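Local coordinates for sugar ABC transporter substrate-binding protein (Treponema pallidum subsp. pallidum, PDB 5U2P) that probably binds a ligand, perhaps a sugar, in the periplasm as the substrate-binding component of an ABC transporter, at residues Arg250-Arg262 with Val272-Leu285. Residues are numbered along the deposited sequence; the frame is centred on the assembly and turned at random.
Sequences RVREIIHDFTRDR and VADAIIKERPGINL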
ATOM      1  N   ARG A 250      17.215  10.425   0.870  1.00 21.19           N
ATOM      2  CA  ARG A 250      16.647   9.584   1.908  1.00 24.00           C
ATOM      3  C   ARG A 250      15.403  10.239   2.504  1.00 26.98           C
ATOM      4  O   ARG A 250      15.244  11.449   2.450  1.00 22.97           O
ATOM      5  CB  ARG A 250      17.679   9.321   3.003  1.00 32.84           C
ATOM      6  CG  ARG A 250      18.832   8.435   2.552  1.00 35.03           C
ATOM      7  CD  ARG A 250      20.012   8.530   3.509  1.00 48.47           C
ATOM      8  NE  ARG A 250      19.662   8.133   4.871  1.00 72.37           N
ATOM      9  CZ  ARG A 250      20.490   8.215   5.911  1.00 78.12           C
ATOM     10  NH1 ARG A 250      21.723   8.680   5.748  1.00 74.47           N
ATOM     11  NH2 ARG A 250      20.083   7.833   7.116  1.00 69.83           N
ATOM     12  N   VAL A 251      14.524   9.425   3.069  1.00 24.66           N
ATOM     13  CA  VAL A 251      13.328   9.946   3.719  1.00 21.33           C
ATOM     14  C   VAL A 251      13.696  10.978   4.779  1.00 22.62           C
ATOM     15  O   VAL A 251      13.029  12.020   4.909  1.00 22.18           O
ATOM     16  CB  VAL A 251      12.493   8.789   4.341  1.00 22.54           C
ATOM     17  CG1 VAL A 251      11.439   9.334   5.304  1.00 28.09           C
ATOM     18  CG2 VAL A 251      11.834   7.989   3.251  1.00 26.98           C
ATOM     19  N   ARG A 252      14.755  10.706   5.544  1.00 20.42           N
ATOM     20  CA  ARG A 252      15.199  11.629   6.597  1.00 22.04           C
ATOM     21  C   ARG A 252      15.530  13.018   6.022  1.00 18.26           C
ATOM     22  O   ARG A 252      15.328  14.044   6.677  1.00 17.78           O
ATOM     23  CB  ARG A 252      16.421  11.050   7.328  1.00 35.17           C
ATOM     24  CG  ARG A 252      17.043  11.951   8.395  1.00 63.97           C
ATOM     25  CD  ARG A 252      18.568  11.995   8.277  1.00 69.77           C
ATOM     26  NE  ARG A 252      19.194  10.767   8.760  1.00 55.41           N
ATOM     27  CZ  ARG A 252      19.773  10.619   9.949  1.00 52.67           C
ATOM     28  NH1 ARG A 252      19.832  11.626  10.814  1.00 73.41           N
ATOM     29  NH2 ARG A 252      20.304   9.449  10.276  1.00 57.92           N
ATOM     30  N   GLU A 253      16.059  13.035   4.801  1.00 19.76           N
ATOM     31  CA  GLU A 253      16.430  14.274   4.141  1.00 20.40           C
ATOM     32  C   GLU A 253      15.199  15.041   3.663  1.00 20.67           C
ATOM     33  O   GLU A 253      15.124  16.252   3.811  1.00 19.97           O
ATOM     34  CB  GLU A 253      17.387  13.985   2.982  1.00 25.30           C
ATOM     35  CG  GLU A 253      18.679  13.371   3.472  1.00 24.66           C
ATOM     36  CD  GLU A 253      19.659  13.059   2.361  1.00 30.60           C
ATOM     37  OE1 GLU A 253      19.445  12.059   1.639  1.00 31.10           O
ATOM     38  OE2 GLU A 253      20.650  13.811   2.214  1.00 26.45           O
ATOM     39  N   ILE A 254      14.215  14.333   3.131  1.00 20.15           N
ATOM     40  CA  ILE A 254      12.945  14.944   2.766  1.00 20.38           C
ATOM     41  C   ILE A 254      12.292  15.585   3.983  1.00 21.45           C
ATOM     42  O   ILE A 254      11.824  16.714   3.911  1.00 19.95           O
ATOM     43  CB  ILE A 254      11.977  13.896   2.157  1.00 22.84           C
ATOM     44  CG1 ILE A 254      12.477  13.402   0.802  1.00 39.46           C
ATOM     45  CG2 ILE A 254      10.543  14.430   2.077  1.00 21.86           C
ATOM     46  CD1 ILE A 254      12.625  14.444  -0.238  1.00 33.96           C
ATOM     47  N   ILE A 255      12.244  14.862   5.098  1.00 17.96           N
ATOM     48  CA  ILE A 255      11.651  15.398   6.309  1.00 18.00           C
ATOM     49  C   ILE A 255      12.383  16.666   6.759  1.00 20.86           C
ATOM     50  O   ILE A 255      11.756  17.685   7.116  1.00 19.59           O
ATOM     51  CB  ILE A 255      11.660  14.347   7.444  1.00 19.29           C
ATOM     52  CG1 ILE A 255      10.769  13.159   7.075  1.00 24.91           C
ATOM     53  CG2 ILE A 255      11.189  14.973   8.750  1.00 25.28           C
ATOM     54  CD1 ILE A 255      10.988  11.931   7.929  1.00 25.50           C
ATOM     55  N   HIS A 256      13.708  16.598   6.746  1.00 19.30           N
ATOM     56  CA  HIS A 256      14.536  17.723   7.142  1.00 22.06           C
ATOM     57  C   HIS A 256      14.214  18.953   6.313  1.00 19.98           C
ATOM     58  O   HIS A 256      13.986  20.043   6.861  1.00 19.19           O
ATOM     59  CB  HIS A 256      16.006  17.373   6.999  1.00 21.53           C
ATOM     60  CG  HIS A 256      16.925  18.446   7.459  1.00 20.11           C
ATOM     61  ND1 HIS A 256      17.273  19.516   6.668  1.00 25.48           N
ATOM     62  CD2 HIS A 256      17.588  18.606   8.627  1.00 14.23           C
ATOM     63  CE1 HIS A 256      18.096  20.299   7.342  1.00 18.53           C
ATOM     64  NE2 HIS A 256      18.326  19.752   8.519  1.00 23.23           N
ATOM     65  N   ASP A 257      14.154  18.774   4.993  1.00 17.80           N
ATOM     66  CA  ASP A 257      13.901  19.899   4.105  1.00 17.01           C
ATOM     67  C   ASP A 257      12.432  20.357   4.127  1.00 19.48           C
ATOM     68  O   ASP A 257      12.155  21.563   4.054  1.00 21.02           O
ATOM     69  CB  ASP A 257      14.330  19.550   2.672  1.00 14.90           C
ATOM     70  CG  ASP A 257      15.840  19.382   2.524  1.00 32.85           C
ATOM     71  OD1 ASP A 257      16.593  19.893   3.380  1.00 23.97           O
ATOM     72  OD2 ASP A 257      16.274  18.738   1.535  1.00 30.10           O
ATOM     73  N   PHE A 258      11.493  19.421   4.226  1.00 18.25           N
ATOM     74  CA  PHE A 258      10.081  19.785   4.192  1.00 19.97           C
ATOM     75  C   PHE A 258       9.724  20.624   5.400  1.00 19.98           C
ATOM     76  O   PHE A 258       8.971  21.596   5.275  1.00 20.28           O
ATOM     77  CB  PHE A 258       9.192  18.533   4.121  1.00 22.06           C
ATOM     78  CG  PHE A 258       7.842  18.787   3.515  1.00 17.39           C
ATOM     79  CD1 PHE A 258       6.870  19.505   4.213  1.00 16.96           C
ATOM     80  CD2 PHE A 258       7.547  18.325   2.244  1.00 20.37           C
ATOM     81  CE1 PHE A 258       5.626  19.731   3.644  1.00 22.02           C
ATOM     82  CE2 PHE A 258       6.322  18.548   1.672  1.00 22.91           C
ATOM     83  CZ  PHE A 258       5.351  19.244   2.365  1.00 20.47           C
ATOM     84  N   THR A 259      10.267  20.267   6.565  1.00 18.90           N
ATOM     85  CA  THR A 259       9.928  20.979   7.792  1.00 17.13           C
ATOM     86  C   THR A 259      10.621  22.328   7.858  1.00 19.23           C
ATOM     87  O   THR A 259      10.324  23.120   8.754  1.00 20.60           O
ATOM     88  CB  THR A 259      10.262  20.165   9.074  1.00 19.60           C
ATOM     89  OG1 THR A 259      11.655  19.820   9.128  1.00 21.77           O
ATOM     90  CG2 THR A 259       9.441  18.902   9.133  1.00 18.99           C
ATOM     91  N   ARG A 260      11.558  22.581   6.931  1.00 19.53           N
ATOM     92  CA  ARG A 260      12.214  23.893   6.807  1.00 20.09           C
ATOM     93  C   ARG A 260      11.708  24.707   5.604  1.00 24.54           C
ATOM     94  O   ARG A 260      12.358  25.652   5.147  1.00 25.01           O
ATOM     95  CB  ARG A 260      13.728  23.708   6.731  1.00 22.21           C
ATOM     96  CG  ARG A 260      14.331  23.265   8.051  1.00 18.21           C
ATOM     97  CD  ARG A 260      15.738  22.753   7.924  1.00 23.02           C
ATOM     98  NE  ARG A 260      16.318  22.468   9.226  1.00 20.92           N
ATOM     99  CZ  ARG A 260      15.973  21.447  10.008  1.00 21.26           C
ATOM    100  NH1 ARG A 260      15.041  20.584   9.631  1.00 20.85           N
ATOM    101  NH2 ARG A 260      16.562  21.299  11.190  1.00 24.13           N
ATOM    102  N   ASP A 261      10.527  24.352   5.123  1.00 19.45           N
ATOM    103  CA  ASP A 261       9.853  25.070   4.039  1.00 24.20           C
ATOM    104  C   ASP A 261      10.700  25.100   2.761  1.00 31.00           C
ATOM    105  O   ASP A 261      10.653  26.066   1.994  1.00 25.11           O
ATOM    106  CB  ASP A 261       9.500  26.520   4.457  1.00 25.97           C
ATOM    107  CG  ASP A 261       8.433  26.605   5.545  1.00 43.50           C
ATOM    108  OD1 ASP A 261       7.835  25.588   5.946  1.00 32.79           O
ATOM    109  OD2 ASP A 261       8.169  27.735   5.992  1.00 38.49           O
ATOM    110  N   ARG A 262      11.472  24.040   2.520  1.00 27.07           N
ATOM    111  CA  ARG A 262      12.317  23.970   1.322  1.00 24.76           C
ATOM    112  C   ARG A 262      11.712  23.085   0.228  1.00 27.85           C
ATOM    113  O   ARG A 262      12.297  22.947  -0.858  1.00 26.25           O
ATOM    114  CB  ARG A 262      13.706  23.460   1.690  1.00 23.06           C
ATOM    115  CG  ARG A 262      14.487  24.404   2.531  1.00 33.31           C
ATOM    116  CD  ARG A 262      15.714  23.741   3.073  1.00 30.36           C
ATOM    117  NE  ARG A 262      16.373  24.633   4.011  1.00 29.23           N
ATOM    118  CZ  ARG A 262      17.409  24.303   4.772  1.00 28.80           C
ATOM    119  NH1 ARG A 262      17.921  23.082   4.726  1.00 27.50           N
ATOM    120  NH2 ARG A 262      17.909  25.202   5.603  1.00 32.85           N
ATOM    121  N   VAL A 272       5.563   8.921   5.305  1.00 20.87           N
ATOM    122  CA  VAL A 272       6.516  10.020   5.253  1.00 18.94           C
ATOM    123  C   VAL A 272       5.842  11.303   5.741  1.00 17.04           C
ATOM    124  O   VAL A 272       6.414  12.049   6.543  1.00 20.78           O
ATOM    125  CB  VAL A 272       7.089  10.199   3.840  1.00 17.63           C
ATOM    126  CG1 VAL A 272       7.994  11.405   3.754  1.00 18.75           C
ATOM    127  CG2 VAL A 272       7.823   8.935   3.414  1.00 19.80           C
ATOM    128  N   ALA A 273       4.609  11.552   5.295  1.00 17.22           N
ATOM    129  CA  ALA A 273       3.848  12.717   5.734  1.00 21.90           C
ATOM    130  C   ALA A 273       3.627  12.670   7.244  1.00 19.16           C
ATOM    131  O   ALA A 273       3.762  13.689   7.954  1.00 22.82           O
ATOM    132  CB  ALA A 273       2.504  12.795   5.009  1.00 21.99           C
ATOM    133  N   ASP A 274       3.309  11.488   7.761  1.00 18.59           N
ATOM    134  CA  ASP A 274       3.187  11.314   9.220  1.00 21.72           C
ATOM    135  C   ASP A 274       4.476  11.714   9.954  1.00 21.02           C
ATOM    136  O   ASP A 274       4.449  12.375  11.021  1.00 22.94           O
ATOM    137  CB  ASP A 274       2.847   9.861   9.564  1.00 21.56           C
ATOM    138  CG  ASP A 274       1.368   9.531   9.396  1.00 45.19           C
ATOM    139  OD1 ASP A 274       0.549  10.453   9.205  1.00 44.28           O
ATOM    140  OD2 ASP A 274       1.025   8.330   9.482  1.00 31.45           O
ATOM    141  N   ALA A 275       5.602  11.322   9.378  1.00 16.12           N
ATOM    142  CA  ALA A 275       6.916  11.585   9.935  1.00 16.59           C
ATOM    143  C   ALA A 275       7.226  13.068   9.897  1.00 18.28           C
ATOM    144  O   ALA A 275       7.875  13.610  10.808  1.00 20.97           O
ATOM    145  CB  ALA A 275       7.966  10.814   9.198  1.00 19.77           C
ATOM    146  N   ILE A 276       6.764  13.733   8.842  1.00 19.54           N
ATOM    147  CA  ILE A 276       6.954  15.184   8.729  1.00 21.95           C
ATOM    148  C   ILE A 276       6.210  15.895   9.857  1.00 20.92           C
ATOM    149  O   ILE A 276       6.743  16.795  10.518  1.00 20.86           O
ATOM    150  CB  ILE A 276       6.477  15.688   7.357  1.00 20.92           C
ATOM    151  CG1 ILE A 276       7.487  15.239   6.304  1.00 17.79           C
ATOM    152  CG2 ILE A 276       6.311  17.201   7.316  1.00 19.47           C
ATOM    153  CD1 ILE A 276       7.041  15.426   4.891  1.00 18.71           C
ATOM    154  N   ILE A 277       4.969  15.493  10.062  1.00 20.06           N
ATOM    155  CA  ILE A 277       4.158  16.084  11.117  1.00 20.18           C
ATOM    156  C   ILE A 277       4.724  15.788  12.484  1.00 24.17           C
ATOM    157  O   ILE A 277       4.662  16.643  13.372  1.00 27.38           O
ATOM    158  CB  ILE A 277       2.702  15.588  11.021  1.00 23.67           C
ATOM    159  CG1 ILE A 277       2.095  16.059   9.696  1.00 28.00           C
ATOM    160  CG2 ILE A 277       1.885  16.123  12.191  1.00 25.94           C
ATOM    161  CD1 ILE A 277       0.779  15.388   9.339  1.00 30.24           C
ATOM    162  N   LYS A 278       5.238  14.583  12.691  1.00 20.49           N
ATOM    163  CA  LYS A 278       5.828  14.225  13.982  1.00 22.36           C
ATOM    164  C   LYS A 278       6.993  15.167  14.283  1.00 25.00           C
ATOM    165  O   LYS A 278       7.159  15.649  15.408  1.00 23.05           O
ATOM    166  CB  LYS A 278       6.303  12.776  13.979  1.00 27.86           C
ATOM    167  CG  LYS A 278       6.867  12.309  15.311  1.00 37.45           C
ATOM    168  CD  LYS A 278       7.308  10.854  15.261  1.00 43.38           C
ATOM    169  CE  LYS A 278       7.507  10.279  16.653  1.00 51.71           C
ATOM    170  NZ  LYS A 278       8.078   8.907  16.600  1.00 65.76           N
ATOM    171  N   GLU A 279       7.770  15.468  13.254  1.00 19.90           N
ATOM    172  CA  GLU A 279       8.962  16.317  13.394  1.00 21.14           C
ATOM    173  C   GLU A 279       8.602  17.788  13.595  1.00 23.79           C
ATOM    174  O   GLU A 279       9.312  18.515  14.312  1.00 25.53           O
ATOM    175  CB  GLU A 279       9.858  16.160  12.171  1.00 23.65           C
ATOM    176  CG  GLU A 279      11.004  17.177  12.053  1.00 28.34           C
ATOM    177  CD  GLU A 279      12.117  16.962  13.062  1.00 41.42           C
ATOM    178  OE1 GLU A 279      12.087  15.933  13.787  1.00 38.10           O
ATOM    179  OE2 GLU A 279      13.017  17.836  13.119  1.00 45.42           O
ATOM    180  N   ARG A 280       7.527  18.233  12.945  1.00 18.09           N
ATOM    181  CA  ARG A 280       7.033  19.608  13.070  1.00 18.97           C
ATOM    182  C   ARG A 280       5.499  19.629  13.217  1.00 25.93           C
ATOM    183  O   ARG A 280       4.768  19.775  12.243  1.00 21.04           O
ATOM    184  CB  ARG A 280       7.455  20.452  11.883  1.00 19.22           C
ATOM    185  CG  ARG A 280       7.075  21.924  11.975  1.00 19.06           C
ATOM    186  CD  ARG A 280       7.593  22.740  10.810  1.00 19.73           C
ATOM    187  NE  ARG A 280       6.785  23.943  10.614  1.00 20.25           N
ATOM    188  CZ  ARG A 280       6.878  24.771   9.577  1.00 26.07           C
ATOM    189  NH1 ARG A 280       7.773  24.568   8.607  1.00 27.65           N
ATOM    190  NH2 ARG A 280       6.066  25.817   9.511  1.00 33.08           N
ATOM    191  N   PRO A 281       5.016  19.478  14.449  1.00 24.48           N
ATOM    192  CA  PRO A 281       3.586  19.254  14.709  1.00 30.80           C
ATOM    193  C   PRO A 281       2.674  20.356  14.190  1.00 24.85           C
ATOM    194  O   PRO A 281       1.510  20.101  13.875  1.00 29.79           O
ATOM    195  CB  PRO A 281       3.521  19.186  16.236  1.00 27.94           C
ATOM    196  CG  PRO A 281       4.869  18.772  16.670  1.00 31.44           C
ATOM    197  CD  PRO A 281       5.844  19.261  15.649  1.00 25.55           C
ATOM    198  N   GLY A 282       3.193  21.571  14.093  1.00 25.64           N
ATOM    199  CA  GLY A 282       2.370  22.681  13.669  1.00 32.94           C
ATOM    200  C   GLY A 282       2.357  22.906  12.176  1.00 29.61           C
ATOM    201  O   GLY A 282       1.784  23.888  11.714  1.00 25.72           O
ATOM    202  N   ILE A 283       2.983  22.023  11.403  1.00 24.75           N
ATOM    203  CA  ILE A 283       3.033  22.258   9.976  1.00 20.26           C
ATOM    204  C   ILE A 283       1.641  22.051   9.372  1.00 19.35           C
ATOM    205  O   ILE A 283       0.870  21.216   9.825  1.00 26.20           O
ATOM    206  CB  ILE A 283       4.083  21.352   9.285  1.00 22.39           C
ATOM    207  CG1 ILE A 283       4.400  21.878   7.884  1.00 33.54           C
ATOM    208  CG2 ILE A 283       3.637  19.918   9.272  1.00 23.26           C
ATOM    209  CD1 ILE A 283       5.662  21.290   7.295  1.00 26.35           C
ATOM    210  N   ASN A 284       1.336  22.875   8.381  1.00 27.49           N
ATOM    211  CA  ASN A 284       0.043  22.877   7.720  1.00 26.71           C
ATOM    212  C   ASN A 284       0.126  22.088   6.409  1.00 17.83           C
ATOM    213  O   ASN A 284       0.505  22.625   5.385  1.00 28.19           O
ATOM    214  CB  ASN A 284      -0.408  24.313   7.454  1.00 35.96           C
ATOM    215  CG  ASN A 284      -1.876  24.403   7.132  1.00 49.10           C
ATOM    216  OD1 ASN A 284      -2.635  23.463   7.383  1.00 51.88           O
ATOM    217  ND2 ASN A 284      -2.292  25.535   6.573  1.00 47.99           N
ATOM    218  N   LEU A 285      -0.179  20.808   6.510  1.00 26.03           N
ATOM    219  CA  LEU A 285       0.011  19.871   5.415  1.00 28.06           C
ATOM    220  C   LEU A 285      -1.321  19.530   4.783  1.00 30.65           C
ATOM    221  O   LEU A 285      -2.289  19.248   5.482  1.00 28.28           O
ATOM    222  CB  LEU A 285       0.688  18.601   5.941  1.00 35.39           C
ATOM    223  CG  LEU A 285       1.554  17.768   5.005  1.00 42.13           C
ATOM    224  CD1 LEU A 285       2.757  18.568   4.603  1.00 38.24           C
ATOM    225  CD2 LEU A 285       1.992  16.480   5.694  1.00 32.78           C
TER
HETATM  226  O   HOH W   1      12.924  19.914  11.469  1.00 31.08           O
HETATM  227  O   HOH W   2       7.161  28.275   8.217  0.50 35.54           O
HETATM  228  O   HOH W   3       5.245  26.663   6.423  1.00 38.03           O
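R280 carries its CG anti to the backbone N (chi1 -176°) and stays extended to NE, which brings its guanidinium past T259 to D261. F258 CG is also anti to the backbone N (chi1 -156°), which carries the ring toward I276 and I283.

R280 NH1 donates to T259 O at 2.9 Å, from above the carbonyl plane. R280 NH1 also donates to D261 OD1 at 2.9 Å, in a salt bridge, and comes from above the carboxylate plane. R280 thus holds the turn F258-D261 through both T259 and D261. Two waters link D261 to R280 NH2; one of the two NH2-to-water bonds is weak. D261 is the C-prime residue of the Schellman motif ending helix 251-258.

I276 CD1 lies over one face of the F258 ring in a CH-pi contact, 4.1 Å from its centroid. I283 CD1 sits at the edge of the F258 ring. I255 CD1 packs tightly on A275 CB at 3.5 Å. V251 and V272 meet tip to tip. A water joins T259 OG1 to E279 OE2.

The axes of 251-258 and 272-279 approach to 9.4 Å and cross at -49°. With strand 263-267 they form a helix-strand-helix unit in one lobe of this two-lobed solute-binding protein.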